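Local coordinates for protein PA0821 (Pseudomonas aeruginosa, PDB 7DRG) that probably serves as the immunity protein (antitoxin) that protects its own cell from a putative VRR-NUC nuclease effector of the type VI secretion system, at residues 168-173 with 262-267; 175-180 with 238-243; 196-201 with 208-213; 307-312 with 317-322. All coordinates share one frame; numbering follows the deposited sequence.

Contact 1: residues 168-173 with 262-267; sequences DFARRL and YRYGDG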
# COMPACT_ATOMS: atom_id res chain seq x y z
N ASP B 168 10.91 31.80 9.36
CA ASP B 168 11.62 32.38 10.50
C ASP B 168 12.78 31.50 10.93
O ASP B 168 13.87 31.99 11.24
CB ASP B 168 10.67 32.61 11.67
CG ASP B 168 9.77 33.83 11.48
OD1 ASP B 168 9.91 34.52 10.46
OD2 ASP B 168 8.90 34.08 12.34
N PHE B 169 12.56 30.18 10.95
CA PHE B 169 13.62 29.27 11.38
C PHE B 169 14.75 29.23 10.36
O PHE B 169 15.93 29.20 10.72
CB PHE B 169 13.08 27.84 11.59
CG PHE B 169 12.06 27.69 12.69
CD1 PHE B 169 11.65 28.76 13.47
CD2 PHE B 169 11.52 26.44 12.96
CE1 PHE B 169 10.72 28.60 14.47
CE2 PHE B 169 10.58 26.27 13.96
CZ PHE B 169 10.18 27.34 14.72
N ALA B 170 14.40 29.21 9.07
CA ALA B 170 15.42 29.23 8.03
C ALA B 170 16.28 30.48 8.14
O ALA B 170 17.50 30.42 7.99
CB ALA B 170 14.76 29.17 6.65
N ARG B 171 15.63 31.61 8.42
CA ARG B 171 16.34 32.88 8.53
C ARG B 171 17.39 32.84 9.64
O ARG B 171 18.49 33.38 9.48
CB ARG B 171 15.32 33.99 8.77
CG ARG B 171 15.82 35.39 8.64
CD ARG B 171 14.73 36.25 8.02
NE ARG B 171 13.41 35.97 8.59
CZ ARG B 171 12.27 36.21 7.95
NH1 ARG B 171 12.29 36.71 6.72
NH2 ARG B 171 11.10 35.93 8.52
N ARG B 172 17.08 32.19 10.76
CA ARG B 172 18.04 32.17 11.89
C ARG B 172 19.09 31.07 11.77
O ARG B 172 20.15 31.27 12.29
CB ARG B 172 17.44 31.77 13.24
CG ARG B 172 16.03 32.23 13.53
CD ARG B 172 15.77 32.28 15.01
NE ARG B 172 14.73 33.24 15.20
CZ ARG B 172 13.45 32.96 15.15
NH1 ARG B 172 13.06 31.72 14.95
NH2 ARG B 172 12.55 33.90 15.30
N LEU B 173 18.76 29.94 11.15
CA LEU B 173 19.68 28.82 11.17
C LEU B 173 20.53 28.72 9.91
O LEU B 173 21.50 27.94 9.90
CB LEU B 173 18.90 27.50 11.35
CG LEU B 173 18.09 27.42 12.66
CD1 LEU B 173 17.27 26.14 12.69
CD2 LEU B 173 19.02 27.49 13.87
N TYR B 262 10.65 32.85 -1.12
CA TYR B 262 11.00 33.60 0.07
C TYR B 262 12.51 33.64 0.19
O TYR B 262 13.15 32.64 0.52
CB TYR B 262 10.35 32.99 1.32
CG TYR B 262 8.85 32.88 1.21
CD1 TYR B 262 8.03 33.98 1.42
CD2 TYR B 262 8.26 31.67 0.88
CE1 TYR B 262 6.66 33.88 1.31
CE2 TYR B 262 6.89 31.55 0.78
CZ TYR B 262 6.09 32.66 0.99
OH TYR B 262 4.72 32.54 0.88
N ARG B 263 13.08 34.81 -0.09
CA ARG B 263 14.50 35.03 0.13
C ARG B 263 14.68 35.39 1.59
O ARG B 263 14.36 36.50 2.02
CB ARG B 263 15.04 36.11 -0.80
CG ARG B 263 15.70 35.55 -2.04
CD ARG B 263 16.27 36.62 -2.97
NE ARG B 263 17.25 37.47 -2.31
CZ ARG B 263 17.16 38.79 -2.24
NH1 ARG B 263 16.14 39.42 -2.80
NH2 ARG B 263 18.11 39.48 -1.61
N TYR B 264 15.13 34.43 2.37
CA TYR B 264 15.76 34.72 3.64
C TYR B 264 17.23 35.01 3.31
O TYR B 264 17.60 35.10 2.13
CB TYR B 264 15.51 33.58 4.62
CG TYR B 264 16.22 32.31 4.24
CD1 TYR B 264 15.66 31.41 3.34
CD2 TYR B 264 17.48 32.03 4.76
CE1 TYR B 264 16.34 30.28 2.97
CE2 TYR B 264 18.16 30.91 4.40
CZ TYR B 264 17.58 30.03 3.52
OH TYR B 264 18.28 28.91 3.17
N GLY B 265 18.08 35.15 4.31
CA GLY B 265 19.45 35.57 4.10
C GLY B 265 20.27 34.94 2.99
O GLY B 265 20.54 35.59 1.97
N ASP B 266 20.70 33.69 3.17
CA ASP B 266 21.66 33.06 2.28
C ASP B 266 21.06 31.85 1.57
O ASP B 266 21.72 30.83 1.37
CB ASP B 266 22.93 32.66 3.03
CG ASP B 266 22.69 31.51 3.97
OD1 ASP B 266 21.71 31.59 4.74
OD2 ASP B 266 23.44 30.51 3.90
N GLY B 267 19.80 31.97 1.19
CA GLY B 267 19.14 30.91 0.45
C GLY B 267 17.73 31.33 0.14
O GLY B 267 17.34 32.48 0.36
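Tyr264 lays its ring flat against Ala170 of helix 161-173. The Ala170 methyl sits almost exactly over the middle of the ring, a CH-pi contact with CB 4.0 Å from the centroid and 7° off the normal. The ring rim is close to the helix backbone too, with Tyr264 CD2 3.6 Å from Ala170 O. At the root of the side chain, Tyr264 CB rests 4.2 Å from Arg171 CB. The Tyr264 chi1 of 68° places CG between the backbone N and carbonyl carbon, turning the ring across the helix surface, against Ala170. The chain then reverses through Gly265 and Asp266, and Gly267 O comes to lie over the other face of the Tyr264 ring, which is thus clamped between methyl and carbonyl. Beyond its CB, Arg171 bends back to its own helix, where NH2 forms a 2.7 Å salt bridge with Asp168 OD1; its NH1 pairs with Glu360. The contact seats the hairpin of strands 259-264 and 267-272 on the helix: Tyr262 packs on Leu163 and Ile167, while Ala170 and Tyr264 both touch Leu235 of strand 233-237.

Contact 2: residues 175-180 with 238-243; sequences PEQGYA and NERLAL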
# COMPACT_ATOMS: atom_id res chain seq x y z
N PRO B 175 20.11 27.19 6.94
CA PRO B 175 20.30 25.75 6.72
C PRO B 175 20.94 25.46 5.37
O PRO B 175 20.93 26.28 4.45
CB PRO B 175 18.88 25.19 6.77
CG PRO B 175 18.03 26.29 7.37
CD PRO B 175 18.68 27.56 6.94
N GLU B 176 21.48 24.24 5.26
CA GLU B 176 22.02 23.78 3.99
C GLU B 176 20.92 23.38 3.03
O GLU B 176 21.02 23.61 1.82
CB GLU B 176 22.96 22.60 4.23
CG GLU B 176 23.97 22.82 5.36
CD GLU B 176 25.06 23.79 4.99
OE1 GLU B 176 25.72 23.55 3.95
OE2 GLU B 176 25.26 24.78 5.73
N GLN B 177 19.86 22.77 3.55
CA GLN B 177 18.78 22.22 2.74
C GLN B 177 17.63 21.90 3.67
O GLN B 177 17.79 21.85 4.89
CB GLN B 177 19.22 20.96 1.98
CG GLN B 177 19.73 19.87 2.90
CD GLN B 177 20.15 18.62 2.15
OE1 GLN B 177 19.34 18.02 1.44
NE2 GLN B 177 21.41 18.22 2.31
N GLY B 178 16.46 21.68 3.08
CA GLY B 178 15.30 21.42 3.90
C GLY B 178 14.05 21.30 3.05
O GLY B 178 14.07 21.53 1.84
N TYR B 179 12.96 20.94 3.72
CA TYR B 179 11.67 20.74 3.06
C TYR B 179 10.59 20.70 4.12
O TYR B 179 10.85 20.46 5.30
CB TYR B 179 11.64 19.44 2.22
CG TYR B 179 12.32 18.28 2.91
CD1 TYR B 179 11.65 17.51 3.86
CD2 TYR B 179 13.65 17.98 2.63
CE1 TYR B 179 12.30 16.47 4.51
CE2 TYR B 179 14.30 16.94 3.27
CZ TYR B 179 13.63 16.18 4.20
OH TYR B 179 14.29 15.16 4.83
N ALA B 180 9.35 20.92 3.68
CA ALA B 180 8.20 20.81 4.57
C ALA B 180 6.99 20.36 3.78
O ALA B 180 6.86 20.67 2.59
CB ALA B 180 7.88 22.14 5.26
N ASN B 238 22.39 29.02 -0.81
CA ASN B 238 22.83 29.71 -2.02
C ASN B 238 23.66 28.80 -2.92
O ASN B 238 23.58 28.91 -4.15
CB ASN B 238 23.60 30.98 -1.67
CG ASN B 238 22.68 32.16 -1.38
OD1 ASN B 238 21.52 32.17 -1.79
ND2 ASN B 238 23.21 33.16 -0.68
N GLU B 239 24.44 27.89 -2.35
CA GLU B 239 25.23 27.00 -3.20
C GLU B 239 24.34 26.06 -4.00
O GLU B 239 24.55 25.87 -5.20
CB GLU B 239 26.24 26.21 -2.37
CG GLU B 239 27.02 25.23 -3.24
CD GLU B 239 28.26 24.68 -2.59
OE1 GLU B 239 28.32 24.66 -1.34
OE2 GLU B 239 29.17 24.26 -3.33
N ARG B 240 23.33 25.46 -3.36
CA ARG B 240 22.40 24.61 -4.10
C ARG B 240 21.59 25.42 -5.10
O ARG B 240 21.30 24.94 -6.20
CB ARG B 240 21.48 23.88 -3.13
CG ARG B 240 22.16 22.74 -2.42
CD ARG B 240 21.37 22.23 -1.22
NE ARG B 240 21.96 21.00 -0.73
CZ ARG B 240 23.03 20.93 0.06
NH1 ARG B 240 23.62 22.05 0.48
NH2 ARG B 240 23.49 19.75 0.42
N LEU B 241 21.22 26.64 -4.73
CA LEU B 241 20.49 27.51 -5.64
C LEU B 241 21.30 27.79 -6.90
O LEU B 241 20.77 27.76 -8.02
CB LEU B 241 20.12 28.81 -4.93
CG LEU B 241 19.38 29.87 -5.75
CD1 LEU B 241 18.07 29.32 -6.30
CD2 LEU B 241 19.13 31.09 -4.89
N ALA B 242 22.60 28.04 -6.75
CA ALA B 242 23.46 28.27 -7.91
C ALA B 242 23.59 27.01 -8.76
O ALA B 242 23.56 27.08 -9.99
CB ALA B 242 24.83 28.77 -7.46
N LEU B 243 23.74 25.85 -8.12
CA LEU B 243 23.82 24.60 -8.87
C LEU B 243 22.53 24.29 -9.61
O LEU B 243 22.56 23.58 -10.62
CB LEU B 243 24.17 23.44 -7.93
CG LEU B 243 25.63 23.36 -7.46
CD1 LEU B 243 25.77 22.42 -6.28
CD2 LEU B 243 26.53 22.92 -8.61
O HOH W 1 25.65 21.24 2.61
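Glu176 OE1 and Arg240 NH1 share a water: it donates to the carboxylate oxygen at 2.7 Å and accepts from the guanidinium at 3.1 Å. This bridge joins the residues leading into strand 177-180 to helix 238-243 in an antiparallel beta-sheet region, where strand 177-180 runs between strands 34-46 and 233-237 and helix 238-243 follows directly on the latter. Arg240 extends from the helix straight toward the strand, unbent from CG to NE, and makes up its side of the contact alone. The bend of Glu176 at chi2 (-73°) brings its carboxylate to the water; Glu176 OE1 and Arg240 NH1 themselves stay 4.3 Å apart, beyond a salt bridge. Nearer its root, the arginine passes the peptide, with Arg240 CD 3.4 Å from Glu176 O. Gln177 covers one face of the guanidinium with its CG, offset toward the rim, and its amide plane is turned 38° from that group. The polar ends of both residues are held by other parts of the chain: Gln177 NE2 bonds Tyr302 OH, and Arg240 NE bonds Arg226 O, which fixes the arginine's reach. Gln177 NE2 and Arg240 NH2 approach as two donors, 3.2 Å apart and not hydrogen-bonded to one another.

Contact 3: residues 196-201 with 208-213; sequences PSEAFM and LDVGTA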
# COMPACT_ATOMS: atom_id res chain seq x y z
N PRO B 196 6.82 0.20 8.64
CA PRO B 196 6.01 -0.41 7.56
C PRO B 196 4.76 0.37 7.22
O PRO B 196 4.36 0.39 6.05
CB PRO B 196 5.69 -1.80 8.12
CG PRO B 196 6.79 -2.10 9.06
CD PRO B 196 7.13 -0.78 9.69
N SER B 197 4.12 1.00 8.21
CA SER B 197 2.97 1.85 7.93
C SER B 197 3.38 3.02 7.04
O SER B 197 2.66 3.37 6.10
CB SER B 197 2.35 2.36 9.23
OG SER B 197 1.98 1.29 10.08
N GLU B 198 4.52 3.64 7.34
CA GLU B 198 5.03 4.73 6.51
C GLU B 198 5.35 4.25 5.10
O GLU B 198 5.05 4.94 4.11
CB GLU B 198 6.25 5.35 7.19
CG GLU B 198 6.87 6.50 6.43
CD GLU B 198 8.05 7.10 7.17
OE1 GLU B 198 8.99 6.36 7.51
OE2 GLU B 198 8.03 8.32 7.43
N ALA B 199 5.94 3.06 4.97
CA ALA B 199 6.29 2.54 3.65
C ALA B 199 5.04 2.27 2.81
O ALA B 199 5.02 2.55 1.60
CB ALA B 199 7.13 1.28 3.79
N PHE B 200 4.00 1.73 3.44
CA PHE B 200 2.75 1.47 2.74
C PHE B 200 2.11 2.76 2.26
O PHE B 200 1.64 2.86 1.12
CB PHE B 200 1.82 0.70 3.68
CG PHE B 200 0.40 0.57 3.20
CD1 PHE B 200 0.12 0.01 1.96
CD2 PHE B 200 -0.64 0.95 4.01
CE1 PHE B 200 -1.19 -0.13 1.54
CE2 PHE B 200 -1.96 0.81 3.60
CZ PHE B 200 -2.23 0.27 2.35
N MSE B 201 2.12 3.78 3.10
CA MSE B 201 1.58 5.08 2.75
C MSE B 201 2.38 5.77 1.64
O MSE B 201 1.81 6.40 0.75
CB MSE B 201 1.52 5.95 4.00
CG MSE B 201 0.40 5.57 4.94
SE MSE B 201 -1.32 5.75 4.04
CE MSE B 201 -2.13 4.12 4.61
N LEU B 208 4.20 12.73 0.21
CA LEU B 208 4.57 12.46 1.59
C LEU B 208 6.08 12.34 1.72
O LEU B 208 6.71 11.60 0.95
CB LEU B 208 3.91 11.15 2.03
CG LEU B 208 4.26 10.77 3.46
CD1 LEU B 208 3.18 11.31 4.39
CD2 LEU B 208 4.44 9.25 3.56
N ASP B 209 6.66 13.03 2.69
CA ASP B 209 8.05 12.79 3.04
C ASP B 209 8.16 11.55 3.91
O ASP B 209 7.29 11.28 4.74
CB ASP B 209 8.65 13.99 3.77
CG ASP B 209 10.09 13.74 4.18
OD1 ASP B 209 10.90 13.42 3.29
OD2 ASP B 209 10.40 13.87 5.39
N VAL B 210 9.26 10.81 3.73
CA VAL B 210 9.50 9.55 4.43
C VAL B 210 10.92 9.56 4.98
O VAL B 210 11.83 10.12 4.38
CB VAL B 210 9.30 8.35 3.47
CG1 VAL B 210 9.71 7.03 4.13
CG2 VAL B 210 7.85 8.29 3.02
N GLY B 211 11.10 8.92 6.14
CA GLY B 211 12.42 8.66 6.67
C GLY B 211 12.73 9.51 7.90
O GLY B 211 11.90 10.26 8.41
N THR B 212 13.97 9.36 8.37
CA THR B 212 14.44 9.97 9.61
C THR B 212 15.65 10.84 9.28
O THR B 212 16.75 10.33 9.06
CB THR B 212 14.79 8.90 10.63
OG1 THR B 212 13.65 8.06 10.84
CG2 THR B 212 15.18 9.54 11.95
N ALA B 213 15.45 12.16 9.26
CA ALA B 213 16.49 13.07 8.80
C ALA B 213 17.76 12.96 9.64
O ALA B 213 18.87 13.03 9.11
CB ALA B 213 15.97 14.51 8.82
O HOH W 2 6.11 9.98 6.61
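The carboxylate of Glu198 is covered on one face by the Val210 methyl CG1, which stands 3.5 Å from Glu198 CD, nearly straight above the carbon. From the same side, but farther out over the oxygens, Gly211 N gives Glu198 OE2 a weak hydrogen bond, long at 3.4 Å although fairly straight at 163°. OE2 has a better partner in a water that donates to it at 2.7 Å and also donates to Asp209 O at 2.6 Å, so that, with the Gly211 N bond, the glutamate is tied to two successive peptides of the loop. The other oxygen, OE1, is bonded to His309 NE2, so this buried acid has polar partners at both oxygens. Glu198 reaches them fully stretched, CG trans to the backbone N (chi1 -180°) and the chain straight beyond it, sliding past Val210 in the opposite sense. Gly211 turns the loop with a positive phi, a backbone conformation that suits glycine. Apolar packing is lighter one helical turn on, where Leu208 CD2 lies 4.4 Å from CB of Met201, a selenomethionine. Loop 208-213 is further held by Lys228 NZ, which forms a salt bridge with Asp209 OD1 and a hydrogen bond with Val210 O. Helix 191-204 thus lies between this loop and helix 4-13: Glu198 touches Leu186 and Met201 touches Tyr184 on strand 182-186, Phe200 and Met201 meet Leu11, and Phe200 also packs on Ala199 of the second subunit.

Contact 4: residues 307-312 with 317-322; sequences SLHGGS and LRLVGW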
# COMPACT_ATOMS: atom_id res chain seq x y z
N SER B 307 19.26 3.44 2.59
CA SER B 307 17.94 2.98 3.00
C SER B 307 17.23 4.03 3.84
O SER B 307 17.85 4.75 4.63
CB SER B 307 18.06 1.66 3.76
OG SER B 307 18.56 0.66 2.89
N LEU B 308 15.92 4.15 3.64
CA LEU B 308 15.09 5.04 4.43
C LEU B 308 14.63 4.39 5.73
O LEU B 308 14.36 5.10 6.71
CB LEU B 308 13.86 5.47 3.62
CG LEU B 308 14.18 6.49 2.52
CD1 LEU B 308 13.08 6.50 1.47
CD2 LEU B 308 14.36 7.87 3.14
N HIS B 309 14.55 3.06 5.75
CA HIS B 309 14.01 2.29 6.87
C HIS B 309 15.02 1.24 7.31
O HIS B 309 16.01 0.97 6.62
CB HIS B 309 12.69 1.61 6.46
CG HIS B 309 11.54 2.55 6.31
ND1 HIS B 309 10.46 2.29 5.50
CD2 HIS B 309 11.31 3.76 6.88
CE1 HIS B 309 9.61 3.30 5.58
NE2 HIS B 309 10.10 4.20 6.41
N GLY B 310 14.76 0.64 8.46
CA GLY B 310 15.50 -0.52 8.89
C GLY B 310 15.14 -1.76 8.08
O GLY B 310 14.27 -1.74 7.21
N GLY B 311 15.84 -2.85 8.38
CA GLY B 311 15.59 -4.09 7.67
C GLY B 311 14.29 -4.76 8.08
O GLY B 311 13.78 -4.56 9.18
N SER B 312 13.74 -5.55 7.16
CA SER B 312 12.51 -6.28 7.42
C SER B 312 12.77 -7.50 8.29
O SER B 312 13.73 -8.25 8.07
CB SER B 312 11.86 -6.71 6.11
OG SER B 312 10.63 -7.37 6.35
N LEU B 317 6.84 -4.56 5.10
CA LEU B 317 7.31 -3.62 4.10
C LEU B 317 8.32 -2.65 4.69
O LEU B 317 8.11 -2.10 5.78
CB LEU B 317 6.12 -2.84 3.53
CG LEU B 317 6.19 -2.37 2.09
CD1 LEU B 317 6.10 -3.56 1.15
CD2 LEU B 317 5.07 -1.37 1.80
N ARG B 318 9.44 -2.44 3.98
CA ARG B 318 10.46 -1.48 4.40
C ARG B 318 11.07 -0.84 3.16
O ARG B 318 11.40 -1.53 2.20
CB ARG B 318 11.58 -2.13 5.20
CG ARG B 318 11.16 -2.95 6.40
CD ARG B 318 11.04 -2.09 7.64
NE ARG B 318 10.75 -2.92 8.81
CZ ARG B 318 10.83 -2.51 10.06
NH1 ARG B 318 11.21 -1.26 10.34
NH2 ARG B 318 10.55 -3.34 11.05
N LEU B 319 11.25 0.48 3.20
CA LEU B 319 11.89 1.18 2.08
C LEU B 319 13.40 1.10 2.27
O LEU B 319 14.03 1.97 2.87
CB LEU B 319 11.41 2.62 2.00
CG LEU B 319 9.97 2.80 1.52
CD1 LEU B 319 9.60 4.28 1.62
CD2 LEU B 319 9.80 2.29 0.10
N VAL B 320 13.99 0.04 1.72
CA VAL B 320 15.42 -0.20 1.78
C VAL B 320 15.95 -0.38 0.36
O VAL B 320 15.21 -0.73 -0.56
CB VAL B 320 15.77 -1.44 2.64
CG1 VAL B 320 15.23 -1.28 4.06
CG2 VAL B 320 15.21 -2.70 1.99
N GLY B 321 17.25 -0.15 0.21
CA GLY B 321 17.96 -0.42 -1.03
C GLY B 321 17.33 0.13 -2.29
O GLY B 321 17.13 1.34 -2.42
N TRP B 322 17.00 -0.76 -3.22
CA TRP B 322 16.45 -0.35 -4.51
C TRP B 322 15.16 0.46 -4.34
O TRP B 322 14.93 1.43 -5.06
CB TRP B 322 16.19 -1.58 -5.38
CG TRP B 322 15.53 -1.31 -6.70
CD1 TRP B 322 16.14 -1.08 -7.89
CD2 TRP B 322 14.11 -1.27 -6.96
NE1 TRP B 322 15.21 -0.88 -8.88
CE2 TRP B 322 13.95 -1.00 -8.34
CE3 TRP B 322 12.97 -1.43 -6.17
CZ2 TRP B 322 12.70 -0.89 -8.94
CZ3 TRP B 322 11.73 -1.32 -6.77
CH2 TRP B 322 11.60 -1.05 -8.13
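His309 uses one ring nitrogen, ND1, to bind backbone: it accepts the N-H of Leu319 at 3.0 Å and 172°, the donor tilted 26° from the ring plane. Leu319, centre of an inverse gamma turn, is also gripped at its carbonyl. Its O accepts Leu308 N at 3.0 Å, nearly in line with the C=O bond, and His309 N at 3.1 Å from above the carbonyl plane. With CG trans to the carbonyl carbon (chi1 -72°), the His309 ring runs beside the Leu319 side chain, both pointing the same way. Next to helix 321-328, Gly321 N donates to Ser307 OG at 3.1 Å. Arg318 slides its stem over the glycines: CD is 3.3 Å from Gly310 O, a buried carbonyl without a polar partner, and Gly311 O lies over one guanidinium face. Salt bridges to Glu195, Asp192 and Glu316 hold the arginine's tip. Across the dimer, Leu317 and Leu319 pack on Trp322 of the second subunit. Because ND1 accepts, the histidine is probably in the neutral form protonated at NE2, the nitrogen whose partner is Glu198.

The four contacts form two touching pairs. Contacts 1 and 2 lie on one side of the chain's centre; contact 3 lies on the other, and contact 4 lies opposite contact 1. Contacts 1 and 2 have centres about 11 Å apart and adjoin the same antiparallel sheet region; helix 161-173 and strand 177-180 are consecutive, and Pro175 CD touches Ala170 O at 3.3 Å. Contacts 3 and 4, about 10 Å apart between centres, meet where Pro196 CB lies 3.4 Å from Leu317 O, near the second subunit. Along the chain, the segments of contact 3 fall between those of contact 2, which fall between those of contact 1; contact 4 follows. Tyr179 CE1 against Asp209 OD2, 3.3 Å, joins contacts 2 and 3, connecting the sheet side to the dimer side within one immunity-protein family region.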